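Long-range contacts in insecticyanin A form (Manduca sexta, PDB 1Z24), which binds the blue chromophore biliverdin IX gamma and, together with lipoprotein-bound carotenes, gives hornworms their green camouflage colour: residues H28-L33 / K139-N144; L33-E38 / S129-I134; E38-C43 / V62-K67. All blocks are in the same frame, centred on the assembly; numbering follows the deposited sequence.

The three contacts are nested along the chain. Interaction 3 lies inside the loop closed by interaction 2, which lies inside that of interaction 1. Interactions 1 and 2 share Leu33, and interactions 2 and 3 share Glu38. Their centres are about 15 to 17 Å apart. All reach the same curled sheet, the lipocalin barrel. Residues 28-32 lie on the strand 25-32, and residues 33-43 form the loop that follows it. This run of chain meets the strand 127-136, the segment leading from it to the helix 144-154, and the end of the strand 55-63. Interactions 2 and 3 both touch biliverdin, so the loop packs on the barrel and also helps to line the pigment pocket.

Interaction 1 (H28-L33 / K139-N144)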
loop_
_atom_site.group_PDB
_atom_site.type_symbol
_atom_site.label_atom_id
_atom_site.label_comp_id
_atom_site.label_asym_id
_atom_site.label_seq_id
_atom_site.Cartn_x
_atom_site.Cartn_y
_atom_site.Cartn_z
ATOM N N HIS A 28 2.549 -13.210 -25.077
ATOM C CA HIS A 28 3.072 -12.017 -25.694
ATOM C C HIS A 28 2.965 -10.880 -24.706
ATOM O O HIS A 28 1.945 -10.725 -24.008
ATOM C CB HIS A 28 2.285 -11.588 -26.928
ATOM C CG HIS A 28 2.228 -12.722 -27.897
ATOM N ND1 HIS A 28 1.379 -13.783 -27.709
ATOM C CD2 HIS A 28 2.941 -12.919 -29.067
ATOM C CE1 HIS A 28 1.588 -14.599 -28.729
ATOM N NE2 HIS A 28 2.514 -14.113 -29.578
ATOM N N GLU A 29 4.027 -10.090 -24.629
ATOM C CA GLU A 29 4.019 -8.966 -23.703
ATOM C C GLU A 29 3.405 -7.764 -24.413
ATOM O O GLU A 29 4.084 -7.086 -25.121
ATOM C CB GLU A 29 5.461 -8.687 -23.288
ATOM C CG GLU A 29 5.534 -7.372 -22.501
ATOM C CD GLU A 29 6.934 -7.110 -22.139
ATOM O OE1 GLU A 29 7.504 -7.690 -21.215
ATOM O OE2 GLU A 29 7.484 -6.252 -22.954
ATOM N N ILE A 30 2.114 -7.539 -24.255
ATOM C CA ILE A 30 1.429 -6.459 -24.916
ATOM C C ILE A 30 1.949 -5.181 -24.382
ATOM O O ILE A 30 2.145 -4.203 -25.079
ATOM C CB ILE A 30 -0.066 -6.590 -24.601
ATOM C CG1 ILE A 30 -0.615 -7.846 -25.218
ATOM C CG2 ILE A 30 -0.831 -5.413 -25.156
ATOM C CD1 ILE A 30 -0.319 -7.911 -26.692
ATOM N N ALA A 31 2.182 -5.166 -23.101
ATOM C CA ALA A 31 2.699 -3.929 -22.532
ATOM C C ALA A 31 3.331 -4.234 -21.216
ATOM O O ALA A 31 3.043 -5.291 -20.626
ATOM C CB ALA A 31 1.621 -2.911 -22.268
ATOM N N LYS A 32 4.177 -3.324 -20.737
ATOM C CA LYS A 32 4.805 -3.554 -19.428
ATOM C C LYS A 32 5.143 -2.229 -18.775
ATOM O O LYS A 32 5.099 -1.232 -19.469
ATOM C CB LYS A 32 6.200 -4.238 -19.616
ATOM C CG LYS A 32 7.149 -3.424 -20.533
ATOM C CD LYS A 32 8.592 -3.920 -20.560
ATOM C CE LYS A 32 9.452 -3.268 -21.681
ATOM N NZ LYS A 32 9.009 -3.771 -22.977
ATOM N N LEU A 33 5.474 -2.240 -17.455
ATOM C CA LEU A 33 5.925 -1.046 -16.802
ATOM C C LEU A 33 7.446 -1.076 -17.134
ATOM O O LEU A 33 7.942 -2.203 -17.401
ATOM C CB LEU A 33 5.758 -1.084 -15.285
ATOM C CG LEU A 33 4.303 -1.002 -14.788
ATOM C CD1 LEU A 33 4.288 -0.848 -13.275
ATOM C CD2 LEU A 33 3.521 0.122 -15.388
ATOM N N LYS A 139 -1.156 -11.805 -30.385
ATOM C CA LYS A 139 -0.201 -10.718 -30.565
ATOM C C LYS A 139 -0.901 -9.410 -30.318
ATOM O O LYS A 139 -0.283 -8.355 -30.166
ATOM C CB LYS A 139 0.499 -10.636 -31.940
ATOM C CG LYS A 139 1.360 -11.806 -32.401
ATOM C CD LYS A 139 1.583 -11.773 -33.939
ATOM C CE LYS A 139 1.804 -13.184 -34.583
ATOM N NZ LYS A 139 1.837 -13.318 -36.071
ATOM N N VAL A 140 -2.215 -9.480 -30.293
ATOM C CA VAL A 140 -2.988 -8.289 -30.016
ATOM C C VAL A 140 -4.045 -8.606 -28.980
ATOM O O VAL A 140 -4.622 -9.729 -28.868
ATOM C CB VAL A 140 -3.796 -7.733 -31.124
ATOM C CG1 VAL A 140 -2.825 -7.407 -32.204
ATOM C CG2 VAL A 140 -4.648 -8.851 -31.575
ATOM N N LEU A 141 -4.291 -7.609 -28.177
ATOM C CA LEU A 141 -5.281 -7.711 -27.145
ATOM C C LEU A 141 -6.500 -7.242 -27.874
ATOM O O LEU A 141 -6.620 -6.037 -28.152
ATOM C CB LEU A 141 -4.937 -6.669 -26.131
ATOM C CG LEU A 141 -5.492 -7.023 -24.816
ATOM C CD1 LEU A 141 -4.766 -8.278 -24.402
ATOM C CD2 LEU A 141 -5.184 -5.838 -23.903
ATOM N N GLU A 142 -7.375 -8.192 -28.213
ATOM C CA GLU A 142 -8.546 -7.829 -28.975
ATOM C C GLU A 142 -9.956 -7.611 -28.400
ATOM O O GLU A 142 -10.663 -8.516 -27.909
ATOM C CB GLU A 142 -8.607 -8.670 -30.236
ATOM C CG GLU A 142 -8.501 -10.213 -29.995
ATOM C CD GLU A 142 -8.265 -10.959 -31.341
ATOM O OE1 GLU A 142 -7.374 -11.846 -31.488
ATOM O OE2 GLU A 142 -9.066 -10.522 -32.360
ATOM N N GLY A 143 -10.356 -6.348 -28.595
ATOM C CA GLY A 143 -11.644 -5.774 -28.247
ATOM C C GLY A 143 -12.405 -6.370 -27.087
ATOM O O GLY A 143 -12.680 -5.628 -26.132
ATOM N N ASN A 144 -12.778 -7.660 -27.129
ATOM C CA ASN A 144 -13.487 -8.114 -25.944
ATOM C C ASN A 144 -12.542 -8.205 -24.757
ATOM O O ASN A 144 -12.713 -7.645 -23.668
ATOM C CB ASN A 144 -14.806 -8.931 -25.901
ATOM C CG ASN A 144 -15.660 -8.699 -24.563
ATOM O OD1 ASN A 144 -15.878 -7.576 -24.008
ATOM N ND2 ASN A 144 -16.177 -9.791 -23.996
#
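His28 lays its ring against the backbone of Lys139 where the first long strand of the lipocalin barrel meets the segment leading to the helix 144-154. Lys139 CA stands over one ring face, 4.2 Å from the ring centroid and 16° off the normal, as a CH-pi contact. Lys139 CG adds to this, 3.8 Å from His28 NE2 at the rim. The first torsion (chi1 -55°) puts His28 CG beside its backbone N, which brings the ring over to Lys139. Two further partners probably help to fix the ring. His28 ND1 is hydrogen-bonded to Ser136 O, and Phe170 meets the ring edge-to-face. With an alanine in place of His28, Lys139 CA would probably lose the ring surface it lies on, and the carbonyl of Ser136 would lose this imidazole partner.

The side chain of Glu29 belongs to the chromophore pocket and touches biliverdin.

Ile30 makes the apolar half of the contact. Its CD1 reaches the backbone of the segment, 3.5 Å from Lys139 O, and also lies near Val140 CA. Further along, Ile30 CG1 is 4.3 Å from Leu141 CD1. Leu141 points in toward the strand, whereas the side chains of Lys139 and Val140 start out away from it. The segment then runs to Gly143, the N-cap of the helix.

Ile30 and Ala31 both face Ile134 across the sheet, a classic beta bulge that interrupts the regular pairing of the strand 25-32 with the strand 127-136.

Beyond the bulge, Lys32 reaches back on the pocket side. Its NZ forms a salt bridge with Glu29, 2.9 Å from OE2, meeting that oxygen on the syn side and 30° out of the carboxylate plane.

Interaction 2 (L33-E38 / S129-I134). With BLV (biliverdin IX gamma chromophore), chain B.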
loop_
_atom_site.group_PDB
_atom_site.type_symbol
_atom_site.label_atom_id
_atom_site.label_comp_id
_atom_site.label_asym_id
_atom_site.label_seq_id
_atom_site.Cartn_x
_atom_site.Cartn_y
_atom_site.Cartn_z
ATOM N N LEU A 33 5.474 -2.240 -17.455
ATOM C CA LEU A 33 5.925 -1.046 -16.802
ATOM C C LEU A 33 7.446 -1.076 -17.134
ATOM O O LEU A 33 7.942 -2.203 -17.401
ATOM C CB LEU A 33 5.758 -1.084 -15.285
ATOM C CG LEU A 33 4.303 -1.002 -14.788
ATOM C CD1 LEU A 33 4.288 -0.848 -13.275
ATOM C CD2 LEU A 33 3.521 0.122 -15.388
ATOM N N PRO A 34 8.151 0.054 -17.186
ATOM C CA PRO A 34 9.557 0.006 -17.502
ATOM C C PRO A 34 10.352 -0.946 -16.603
ATOM O O PRO A 34 10.052 -1.048 -15.407
ATOM C CB PRO A 34 10.100 1.362 -17.104
ATOM C CG PRO A 34 8.955 2.291 -16.996
ATOM C CD PRO A 34 7.735 1.433 -16.910
ATOM N N LEU A 35 11.215 -1.726 -17.253
ATOM C CA LEU A 35 12.074 -2.745 -16.620
ATOM C C LEU A 35 13.412 -2.731 -17.344
ATOM O O LEU A 35 13.448 -3.101 -18.529
ATOM C CB LEU A 35 11.384 -4.122 -16.582
ATOM C CG LEU A 35 12.284 -5.272 -16.063
ATOM C CD1 LEU A 35 12.881 -4.922 -14.674
ATOM C CD2 LEU A 35 11.495 -6.593 -16.013
ATOM N N GLU A 36 14.405 -2.196 -16.671
ATOM C CA GLU A 36 15.713 -2.082 -17.264
ATOM C C GLU A 36 16.251 -3.195 -18.175
ATOM O O GLU A 36 16.468 -2.923 -19.341
ATOM C CB GLU A 36 16.832 -1.931 -16.212
ATOM C CG GLU A 36 17.996 -1.083 -16.700
ATOM C CD GLU A 36 17.553 0.327 -16.932
ATOM O OE1 GLU A 36 16.675 0.870 -16.291
ATOM O OE2 GLU A 36 18.188 0.899 -17.912
ATOM N N ASN A 37 16.210 -4.413 -17.729
ATOM C CA ASN A 37 16.705 -5.483 -18.531
ATOM C C ASN A 37 15.940 -5.702 -19.762
ATOM O O ASN A 37 16.442 -6.376 -20.618
ATOM C CB ASN A 37 16.929 -6.827 -17.813
ATOM C CG ASN A 37 15.609 -7.428 -17.315
ATOM O OD1 ASN A 37 14.579 -7.387 -17.980
ATOM N ND2 ASN A 37 15.664 -8.143 -16.202
ATOM N N GLU A 38 14.739 -5.205 -19.877
ATOM C CA GLU A 38 14.094 -5.551 -21.126
ATOM C C GLU A 38 13.505 -4.393 -21.921
ATOM O O GLU A 38 12.750 -4.534 -22.906
ATOM C CB GLU A 38 13.123 -6.651 -20.828
ATOM C CG GLU A 38 11.907 -6.093 -19.995
ATOM C CD GLU A 38 10.780 -7.119 -19.968
ATOM O OE1 GLU A 38 10.405 -7.773 -19.031
ATOM O OE2 GLU A 38 10.191 -7.206 -21.099
ATOM N N SER A 129 10.583 -0.701 -6.160
ATOM C CA SER A 129 10.277 -0.503 -7.559
ATOM C C SER A 129 9.117 -1.459 -7.891
ATOM O O SER A 129 8.972 -2.514 -7.269
ATOM C CB SER A 129 11.399 -0.726 -8.558
ATOM O OG SER A 129 12.066 -1.964 -8.318
ATOM N N ILE A 130 8.278 -1.104 -8.853
ATOM C CA ILE A 130 7.167 -1.940 -9.246
ATOM C C ILE A 130 7.285 -2.354 -10.713
ATOM O O ILE A 130 7.561 -1.540 -11.623
ATOM C CB ILE A 130 5.822 -1.187 -9.062
ATOM C CG1 ILE A 130 5.468 -0.900 -7.563
ATOM C CG2 ILE A 130 4.707 -1.926 -9.820
ATOM C CD1 ILE A 130 5.424 -2.179 -6.730
ATOM N N HIS A 131 7.067 -3.624 -10.963
ATOM C CA HIS A 131 7.103 -4.091 -12.331
ATOM C C HIS A 131 5.781 -4.754 -12.677
ATOM O O HIS A 131 5.189 -5.409 -11.827
ATOM C CB HIS A 131 8.248 -5.017 -12.686
ATOM C CG HIS A 131 9.507 -4.382 -12.253
ATOM N ND1 HIS A 131 10.168 -4.748 -11.085
ATOM C CD2 HIS A 131 10.208 -3.373 -12.827
ATOM C CE1 HIS A 131 11.271 -3.930 -11.008
ATOM N NE2 HIS A 131 11.321 -3.105 -12.039
ATOM N N ALA A 132 5.301 -4.599 -13.917
ATOM C CA ALA A 132 4.040 -5.233 -14.304
ATOM C C ALA A 132 4.012 -5.526 -15.779
ATOM O O ALA A 132 4.651 -4.798 -16.548
ATOM C CB ALA A 132 2.834 -4.384 -13.959
ATOM N N TRP A 133 3.259 -6.583 -16.167
ATOM C CA TRP A 133 3.165 -6.979 -17.571
ATOM C C TRP A 133 1.790 -7.414 -18.000
ATOM O O TRP A 133 1.127 -8.209 -17.315
ATOM C CB TRP A 133 3.959 -8.273 -17.795
ATOM C CG TRP A 133 5.400 -8.200 -17.515
ATOM C CD1 TRP A 133 6.410 -8.084 -18.448
ATOM C CD2 TRP A 133 6.018 -8.266 -16.181
ATOM N NE1 TRP A 133 7.639 -8.074 -17.750
ATOM C CE2 TRP A 133 7.443 -8.164 -16.377
ATOM C CE3 TRP A 133 5.481 -8.364 -14.877
ATOM C CZ2 TRP A 133 8.368 -8.191 -15.269
ATOM C CZ3 TRP A 133 6.332 -8.375 -13.787
ATOM C CH2 TRP A 133 7.767 -8.308 -13.975
ATOM N N ILE A 134 1.365 -6.908 -19.142
ATOM C CA ILE A 134 0.070 -7.314 -19.647
ATOM C C ILE A 134 0.380 -8.390 -20.661
ATOM O O ILE A 134 1.066 -8.161 -21.674
ATOM C CB ILE A 134 -0.733 -6.191 -20.225
ATOM C CG1 ILE A 134 -1.253 -5.407 -19.061
ATOM C CG2 ILE A 134 -1.964 -6.780 -20.838
ATOM C CD1 ILE A 134 -1.328 -3.985 -19.582
HETATM N NA BLV B . 11.779 -10.193 -15.297
HETATM C C1A BLV B . 12.564 -9.664 -14.328
HETATM C C2A BLV B . 12.046 -9.865 -12.985
HETATM C C3A BLV B . 10.888 -10.566 -13.146
HETATM C C4A BLV B . 10.729 -10.755 -14.600
HETATM C CMA BLV B . 9.831 -11.028 -12.072
HETATM O OA BLV B . 13.603 -9.091 -14.576
HETATM C CAA BLV B . 12.641 -9.351 -11.737
HETATM C CBA BLV B . 12.264 -7.900 -11.750
HETATM C CGA BLV B . 12.992 -7.194 -10.607
HETATM O O1A BLV B . 12.437 -6.899 -9.585
HETATM O O2A BLV B . 14.154 -6.962 -10.726
HETATM C CHB BLV B . 9.628 -11.400 -15.161
HETATM N NB BLV B . 10.144 -11.371 -17.551
HETATM C C1B BLV B . 9.265 -11.479 -16.496
HETATM C C2B BLV B . 7.924 -11.728 -16.964
HETATM C C3B BLV B . 8.009 -11.760 -18.295
HETATM C C4B BLV B . 9.409 -11.518 -18.660
HETATM C CMB BLV B . 6.688 -11.926 -16.102
HETATM C CAB BLV B . 6.873 -11.979 -19.248
HETATM C CBB BLV B . 6.921 -11.171 -20.356
HETATM C CHC BLV B . 9.877 -11.533 -19.981
HETATM N NC BLV B . 12.234 -10.975 -19.921
HETATM C C1C BLV B . 11.132 -11.487 -20.518
HETATM C C2C BLV B . 11.433 -11.966 -21.877
HETATM C C3C BLV B . 12.729 -11.805 -22.155
HETATM C C4C BLV B . 13.258 -11.161 -20.885
HETATM C CMC BLV B . 10.467 -12.628 -22.740
HETATM C CAC BLV B . 13.608 -12.092 -23.388
HETATM C CBC BLV B . 14.940 -12.296 -23.255
HETATM C CHD BLV B . 14.605 -10.689 -20.704
HETATM N ND BLV B . 14.856 -11.177 -18.294
HETATM C C1D BLV B . 15.352 -10.705 -19.543
HETATM C C2D BLV B . 16.780 -10.285 -19.395
HETATM C C3D BLV B . 17.138 -10.496 -18.083
HETATM C C4D BLV B . 15.952 -11.046 -17.450
HETATM C CMD BLV B . 17.684 -9.709 -20.442
HETATM O OD BLV B . 15.921 -11.369 -16.287
HETATM C CAD BLV B . 18.457 -10.242 -17.469
HETATM C CBD BLV B . 19.172 -11.572 -17.326
HETATM C CGD BLV B . 20.491 -11.424 -16.481
HETATM O O1D BLV B . 21.532 -11.263 -17.033
HETATM O O2D BLV B . 20.472 -11.445 -15.265
#
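Leu33 and Ile130 lie side by side at the apolar centre, pointing the same way, with Leu33 CD1 3.6 Å from Ile130 CG2. Leu33 CG also packs on the methyl of Ala132, 3.8 Å from its CB.

Leu35 is the second apolar wedge, and its two methyls serve different rings. With CG anti to the backbone N (chi1 174°), the fork reaches both His131 and Trp133. CD1 lies over one face of the His131 ring, 3.8 Å from its centroid. CD2 touches the edge of the indole, 3.6 Å from Trp133 CZ2. The carbonyl O of Pro34 sits at the edge of the His131 ring, near CD2. Both imidazole nitrogens are used, NE2 by Asp2 and ND1 by Asn118, which should fix the rotation of the ring under Leu35.

The backbones are tied once, by Leu33 N to Ala132 O at 2.8 Å. At the polar edge, Trp133 NE1 donates to Glu38 OE1 at 3.1 Å. The bond is nearly straight (176°) and lies in the indole plane, but it meets the carboxylate from above its own plane. This probably helps to hold the indole flat against biliverdin, whose methyl CMB lies 3.7 Å above the ring plane. Asn37 ND2 grips the pigment too, donating to the biliverdin oxygen OA at 2.8 Å.

The long loop after the first strand, here packed on the strand 127-136, helps to line the ligand pocket, as the first loop of the lipocalin barrel does at its open end.

Interaction 3 (E38-C43 / V62-K67); sequences ENQGKC and VSNGVK. With BLV (biliverdin IX gamma chromophore), chain B.
Lys42 and Val62 form an antiparallel hydrogen-bonded pair, which docks the loop 33-43, just before its corner at Cys43, on the end of strand 55-63 of the lipocalin barrel. Val62 N donates to Lys42 O at 2.9 Å, with a fairly straight N-H...O angle of 164°. Lys42 N returns a bond to Val62 O at 3.0 Å, more bent at 142°. Gly41, just ahead of Lys42, also makes a CH...O contact, its CA 3.6 Å from Val62 O. The same CA faces Ser63 OG at 3.9 Å. The Lys42 side chain starts on the same sheet face as Val62. It is then bent at successive bonds, and its end leads away.

Val62 has CG1 anti to its backbone N (chi1 -177°), which puts the other methyl, CG2, on the Cys43 side. There it is 4.4 Å from Cys43 CB. Cys43 is bound to Cys175 in a disulfide, which ties this corner of the chain to the C-terminal part. At Cys43 the backbone angles are in the left-handed region.

Both segments turn next to the pair. Glu38 to Gly41 is a type I turn, closed by a long bond from Gly41 N to Glu38 O. The turn begins at the pocket, where Glu38 OE1 lies 3.8 Å from NC of biliverdin. Ser63 to Val66 is a type I' turn with Asn64 and Gly65 at its corners, and Ser63 and Val66 bond to each other in both directions. The backbone angles of Gly65 would jam a CB against the carbonyl of Asn64.

The long first loop thus meets, on Val62, the strand that runs into the 63-66 hairpin; tight hairpins between consecutive antiparallel strands and a long first loop are typical of the lipocalin up-and-down barrel.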
loop_
_atom_site.group_PDB
_atom_site.type_symbol
_atom_site.label_atom_id
_atom_site.label_comp_id
_atom_site.label_asym_id
_atom_site.label_seq_id
_atom_site.Cartn_x
_atom_site.Cartn_y
_atom_site.Cartn_z
ATOM N N GLU A 38 14.739 -5.205 -19.877
ATOM C CA GLU A 38 14.094 -5.551 -21.126
ATOM C C GLU A 38 13.505 -4.393 -21.921
ATOM O O GLU A 38 12.750 -4.534 -22.906
ATOM C CB GLU A 38 13.123 -6.651 -20.828
ATOM C CG GLU A 38 11.907 -6.093 -19.995
ATOM C CD GLU A 38 10.780 -7.119 -19.968
ATOM O OE1 GLU A 38 10.405 -7.773 -19.031
ATOM O OE2 GLU A 38 10.191 -7.206 -21.099
ATOM N N ASN A 39 13.856 -3.239 -21.476
ATOM C CA ASN A 39 13.366 -2.059 -22.136
ATOM C C ASN A 39 13.638 -1.973 -23.643
ATOM O O ASN A 39 12.780 -1.513 -24.341
ATOM C CB ASN A 39 13.935 -0.805 -21.435
ATOM C CG ASN A 39 13.202 -0.512 -20.150
ATOM O OD1 ASN A 39 12.033 -0.844 -20.090
ATOM N ND2 ASN A 39 13.857 0.098 -19.150
ATOM N N GLN A 40 14.760 -2.491 -24.112
ATOM C CA GLN A 40 15.084 -2.440 -25.536
ATOM C C GLN A 40 14.576 -3.553 -26.440
ATOM O O GLN A 40 14.629 -3.391 -27.644
ATOM C CB GLN A 40 16.613 -2.435 -25.658
ATOM C CG GLN A 40 17.313 -1.062 -25.784
ATOM C CD GLN A 40 18.831 -1.244 -26.162
ATOM O OE1 GLN A 40 19.204 -1.362 -27.381
ATOM N NE2 GLN A 40 19.732 -1.289 -25.138
ATOM N N GLY A 41 14.114 -4.676 -25.887
ATOM C CA GLY A 41 13.624 -5.789 -26.687
ATOM C C GLY A 41 12.223 -5.566 -27.260
ATOM O O GLY A 41 11.372 -4.879 -26.712
ATOM N N LYS A 42 11.952 -6.154 -28.385
ATOM C CA LYS A 42 10.639 -5.979 -28.952
ATOM C C LYS A 42 10.186 -7.339 -29.307
ATOM O O LYS A 42 11.039 -8.218 -29.222
ATOM C CB LYS A 42 10.655 -5.098 -30.166
ATOM C CG LYS A 42 11.458 -3.879 -29.798
ATOM C CD LYS A 42 10.703 -2.565 -29.929
ATOM C CE LYS A 42 10.994 -1.950 -31.312
ATOM N NZ LYS A 42 12.173 -1.059 -31.380
ATOM N N CYS A 43 8.902 -7.466 -29.661
ATOM C CA CYS A 43 8.376 -8.749 -30.006
ATOM C C CYS A 43 8.683 -9.692 -28.869
ATOM O O CYS A 43 9.055 -10.825 -29.091
ATOM C CB CYS A 43 9.104 -9.258 -31.257
ATOM S SG CYS A 43 8.371 -10.743 -31.930
ATOM N N VAL A 62 13.682 -9.431 -29.515
ATOM C CA VAL A 62 14.542 -8.996 -30.583
ATOM C C VAL A 62 15.112 -7.575 -30.375
ATOM O O VAL A 62 14.396 -6.587 -30.106
ATOM C CB VAL A 62 13.799 -9.085 -31.967
ATOM C CG1 VAL A 62 14.709 -8.698 -33.130
ATOM C CG2 VAL A 62 13.247 -10.489 -32.271
ATOM N N SER A 63 16.434 -7.479 -30.531
ATOM C CA SER A 63 17.160 -6.228 -30.425
ATOM C C SER A 63 18.029 -6.170 -31.666
ATOM O O SER A 63 18.823 -7.079 -31.891
ATOM C CB SER A 63 17.977 -6.071 -29.121
ATOM O OG SER A 63 17.150 -6.584 -28.075
ATOM N N ASN A 64 17.829 -5.138 -32.477
ATOM C CA ASN A 64 18.583 -4.906 -33.702
ATOM C C ASN A 64 18.847 -6.105 -34.560
ATOM O O ASN A 64 19.991 -6.357 -34.914
ATOM C CB ASN A 64 19.961 -4.258 -33.430
ATOM C CG ASN A 64 19.824 -3.061 -32.504
ATOM O OD1 ASN A 64 20.288 -3.001 -31.308
ATOM N ND2 ASN A 64 19.139 -2.087 -33.093
ATOM N N GLY A 65 17.799 -6.826 -34.908
ATOM C CA GLY A 65 17.966 -7.974 -35.766
ATOM C C GLY A 65 18.434 -9.219 -35.089
ATOM O O GLY A 65 18.584 -10.263 -35.710
ATOM N N VAL A 66 18.656 -9.109 -33.817
ATOM C CA VAL A 66 19.102 -10.280 -33.115
ATOM C C VAL A 66 18.077 -10.771 -32.143
ATOM O O VAL A 66 17.484 -10.001 -31.362
ATOM C CB VAL A 66 20.292 -9.946 -32.272
ATOM C CG1 VAL A 66 20.713 -11.263 -31.594
ATOM C CG2 VAL A 66 21.299 -9.394 -33.274
ATOM N N LYS A 67 17.902 -12.065 -32.197
ATOM C CA LYS A 67 16.959 -12.619 -31.315
ATOM C C LYS A 67 17.652 -13.140 -30.122
ATOM O O LYS A 67 18.314 -14.170 -30.208
ATOM C CB LYS A 67 16.157 -13.762 -31.895
ATOM C CG LYS A 67 14.904 -14.109 -31.102
ATOM C CD LYS A 67 14.585 -15.577 -30.906
ATOM C CE LYS A 67 14.278 -16.505 -32.075
ATOM N NZ LYS A 67 12.892 -17.048 -32.068
HETATM N NA BLV B . 11.779 -10.193 -15.297
HETATM C C1A BLV B . 12.564 -9.664 -14.328
HETATM C C2A BLV B . 12.046 -9.865 -12.985
HETATM C C3A BLV B . 10.888 -10.566 -13.146
HETATM C C4A BLV B . 10.729 -10.755 -14.600
HETATM C CMA BLV B . 9.831 -11.028 -12.072
HETATM O OA BLV B . 13.603 -9.091 -14.576
HETATM C CAA BLV B . 12.641 -9.351 -11.737
HETATM C CBA BLV B . 12.264 -7.900 -11.750
HETATM C CGA BLV B . 12.992 -7.194 -10.607
HETATM O O1A BLV B . 12.437 -6.899 -9.585
HETATM O O2A BLV B . 14.154 -6.962 -10.726
HETATM C CHB BLV B . 9.628 -11.400 -15.161
HETATM N NB BLV B . 10.144 -11.371 -17.551
HETATM C C1B BLV B . 9.265 -11.479 -16.496
HETATM C C2B BLV B . 7.924 -11.728 -16.964
HETATM C C3B BLV B . 8.009 -11.760 -18.295
HETATM C C4B BLV B . 9.409 -11.518 -18.660
HETATM C CMB BLV B . 6.688 -11.926 -16.102
HETATM C CAB BLV B . 6.873 -11.979 -19.248
HETATM C CBB BLV B . 6.921 -11.171 -20.356
HETATM C CHC BLV B . 9.877 -11.533 -19.981
HETATM N NC BLV B . 12.234 -10.975 -19.921
HETATM C C1C BLV B . 11.132 -11.487 -20.518
HETATM C C2C BLV B . 11.433 -11.966 -21.877
HETATM C C3C BLV B . 12.729 -11.805 -22.155
HETATM C C4C BLV B . 13.258 -11.161 -20.885
HETATM C CMC BLV B . 10.467 -12.628 -22.740
HETATM C CAC BLV B . 13.608 -12.092 -23.388
HETATM C CBC BLV B . 14.940 -12.296 -23.255
HETATM C CHD BLV B . 14.605 -10.689 -20.704
HETATM N ND BLV B . 14.856 -11.177 -18.294
HETATM C C1D BLV B . 15.352 -10.705 -19.543
HETATM C C2D BLV B . 16.780 -10.285 -19.395
HETATM C C3D BLV B . 17.138 -10.496 -18.083
HETATM C C4D BLV B . 15.952 -11.046 -17.450
HETATM C CMD BLV B . 17.684 -9.709 -20.442
HETATM O OD BLV B . 15.921 -11.369 -16.287
HETATM C CAD BLV B . 18.457 -10.242 -17.469
HETATM C CBD BLV B . 19.172 -11.572 -17.326
HETATM C CGD BLV B . 20.491 -11.424 -16.481
HETATM O O1D BLV B . 21.532 -11.263 -17.033
HETATM O O2D BLV B . 20.472 -11.445 -15.265
#